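Acyl-coenzyme A oxidase 3 (Yarrowia lipolytica, PDB 5YS9) oxidises acyl-CoA substrates to (2E)-enoyl-CoA with FAD as cofactor, passing electrons to oxygen to give hydrogen peroxide in peroxisomal fatty acid beta-oxidation. Local coordinates at residues D377-L382 and V399-L404. Numbering follows the deposited sequence.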
loop_
_atom_site.group_PDB
_atom_site.type_symbol
_atom_site.label_atom_id
_atom_site.label_comp_id
_atom_site.label_asym_id
_atom_site.label_seq_id
_atom_site.Cartn_x
_atom_site.Cartn_y
_atom_site.Cartn_z
ATOM N N ASP A 377 33.919 -0.797 -3.119
ATOM C CA ASP A 377 35.185 -1.233 -2.477
ATOM C C ASP A 377 36.379 -1.243 -3.450
ATOM O O ASP A 377 37.444 -0.745 -3.102
ATOM C CB ASP A 377 35.047 -2.589 -1.746
ATOM C CG ASP A 377 34.119 -2.507 -0.522
ATOM O OD1 ASP A 377 33.819 -1.404 -0.030
ATOM O OD2 ASP A 377 33.657 -3.546 -0.052
ATOM N N GLN A 378 36.188 -1.752 -4.664
ATOM C CA GLN A 378 37.284 -1.804 -5.658
ATOM C C GLN A 378 37.678 -0.372 -6.102
ATOM O O GLN A 378 38.843 -0.113 -6.409
ATOM C CB GLN A 378 37.001 -2.730 -6.890
ATOM C CG GLN A 378 35.555 -3.030 -7.198
ATOM C CD GLN A 378 35.306 -4.164 -8.174
ATOM O OE1 GLN A 378 35.743 -5.298 -7.933
ATOM N NE2 GLN A 378 34.503 -3.893 -9.230
ATOM N N THR A 379 36.710 0.547 -6.099
ATOM C CA THR A 379 36.934 1.911 -6.515
ATOM C C THR A 379 37.673 2.684 -5.428
ATOM O O THR A 379 38.516 3.507 -5.745
ATOM C CB THR A 379 35.602 2.557 -6.925
ATOM O OG1 THR A 379 35.118 1.854 -8.062
ATOM C CG2 THR A 379 35.755 4.006 -7.299
ATOM N N THR A 380 37.381 2.407 -4.163
ATOM C CA THR A 380 38.103 3.020 -3.053
ATOM C C THR A 380 39.531 2.464 -2.996
ATOM O O THR A 380 40.479 3.224 -2.774
ATOM C CB THR A 380 37.346 2.821 -1.709
ATOM O OG1 THR A 380 36.172 3.634 -1.733
ATOM C CG2 THR A 380 38.199 3.214 -0.466
ATOM N N ASP A 381 39.677 1.152 -3.209
ATOM C CA ASP A 381 40.997 0.494 -3.225
ATOM C C ASP A 381 41.859 0.994 -4.404
ATOM O O ASP A 381 43.070 1.174 -4.259
ATOM C CB ASP A 381 40.877 -1.051 -3.248
ATOM C CG ASP A 381 40.291 -1.637 -1.947
ATOM O OD1 ASP A 381 39.879 -0.895 -1.025
ATOM O OD2 ASP A 381 40.215 -2.874 -1.857
ATOM N N LEU A 382 41.222 1.229 -5.551
ATOM C CA LEU A 382 41.896 1.772 -6.743
ATOM C C LEU A 382 42.436 3.207 -6.543
ATOM O O LEU A 382 43.446 3.555 -7.141
ATOM C CB LEU A 382 40.961 1.678 -7.975
ATOM C CG LEU A 382 41.372 2.219 -9.350
ATOM C CD1 LEU A 382 42.807 1.845 -9.705
ATOM C CD2 LEU A 382 40.419 1.757 -10.460
ATOM N N VAL A 399 34.876 9.666 -11.283
ATOM C CA VAL A 399 33.570 9.593 -11.945
ATOM C C VAL A 399 32.900 8.239 -11.714
ATOM O O VAL A 399 31.677 8.158 -11.730
ATOM C CB VAL A 399 33.564 9.864 -13.472
ATOM C CG1 VAL A 399 33.860 11.318 -13.766
ATOM C CG2 VAL A 399 34.509 8.923 -14.191
ATOM N N ASP A 400 33.694 7.182 -11.557
ATOM C CA ASP A 400 33.146 5.890 -11.161
ATOM C C ASP A 400 32.456 6.044 -9.812
ATOM O O ASP A 400 31.289 5.696 -9.671
ATOM C CB ASP A 400 34.224 4.801 -11.151
ATOM C CG ASP A 400 34.575 4.306 -12.562
ATOM O OD1 ASP A 400 34.008 4.871 -13.520
ATOM O OD2 ASP A 400 35.392 3.357 -12.712
ATOM N N LEU A 401 33.157 6.639 -8.857
ATOM C CA LEU A 401 32.559 6.981 -7.579
ATOM C C LEU A 401 31.348 7.956 -7.688
ATOM O O LEU A 401 30.281 7.708 -7.096
ATOM C CB LEU A 401 33.618 7.532 -6.618
ATOM C CG LEU A 401 33.272 7.224 -5.154
ATOM C CD1 LEU A 401 33.648 5.772 -4.883
ATOM C CD2 LEU A 401 33.935 8.178 -4.152
ATOM N N LYS A 402 31.492 9.042 -8.436
ATOM C CA LYS A 402 30.357 9.948 -8.625
ATOM C C LYS A 402 29.123 9.160 -9.145
ATOM O O LYS A 402 28.037 9.302 -8.597
ATOM C CB LYS A 402 30.704 11.165 -9.515
ATOM C CG LYS A 402 31.495 12.287 -8.813
ATOM C CD LYS A 402 30.584 13.287 -8.082
ATOM C CE LYS A 402 31.338 14.374 -7.314
ATOM N NZ LYS A 402 31.659 13.959 -5.915
ATOM N N GLU A 403 29.294 8.296 -10.146
ATOM C CA GLU A 403 28.146 7.657 -10.782
ATOM C C GLU A 403 27.535 6.565 -9.912
ATOM O O GLU A 403 26.328 6.352 -9.945
ATOM C CB GLU A 403 28.477 7.169 -12.196
ATOM C CG GLU A 403 28.877 8.280 -13.185
ATOM C CD GLU A 403 27.768 9.252 -13.599
ATOM O OE1 GLU A 403 26.604 9.137 -13.140
ATOM O OE2 GLU A 403 28.084 10.165 -14.403
ATOM N N LEU A 404 28.387 5.930 -9.106
ATOM C CA LEU A 404 27.959 5.113 -7.961
ATOM C C LEU A 404 27.060 5.875 -6.972
ATOM O O LEU A 404 26.027 5.333 -6.694
ATOM C CB LEU A 404 29.126 4.449 -7.237
ATOM C CG LEU A 404 29.314 2.934 -7.397
ATOM C CD1 LEU A 404 28.256 2.147 -6.640
ATOM C CD2 LEU A 404 29.323 2.507 -8.859
#
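Two consecutive helices of the C-alpha1 domain, 349-385 and 391-428, form an alpha-alpha hairpin, and Thr379 of the first meets Leu401 and Asp400 of the second, just under two turns before the end of the first helix and nearly three turns into the second. The pair illustrates a threonine methyl packing between two closely approaching helices: the CA atoms of Thr379 and Leu401 are 6.8 Å apart, and the methyl of Thr379 packs against the side chain and backbone of Leu401. Thr379 CG2 touches Leu401 CD1 at 3.7 Å, lies 4.0 Å from the backbone N of Leu401 and is 4.2 Å from Asp400 CB. The division of labour within the threonine follows from its first torsion (chi1 -64°), which sets CG2 opposite the backbone N and places OG1 beside that N, where it is hydrogen-bonded to the carbonyl O of Gln375 one turn earlier. The first side-chain bond of Leu401 does not point at Thr379, but with CG anti to the backbone N (chi1 -150°) its CD1 reaches the methyl, and the same side chain also rests on Tyr376 and Thr298. Asp400 contributes its CB alone to Thr379; its OD1 accepts a hydrogen bond from Ser484 N. This van der Waals contact lies near the surface and is typical of close antiparallel helix packing in the helical bundle of acyl-CoA oxidases.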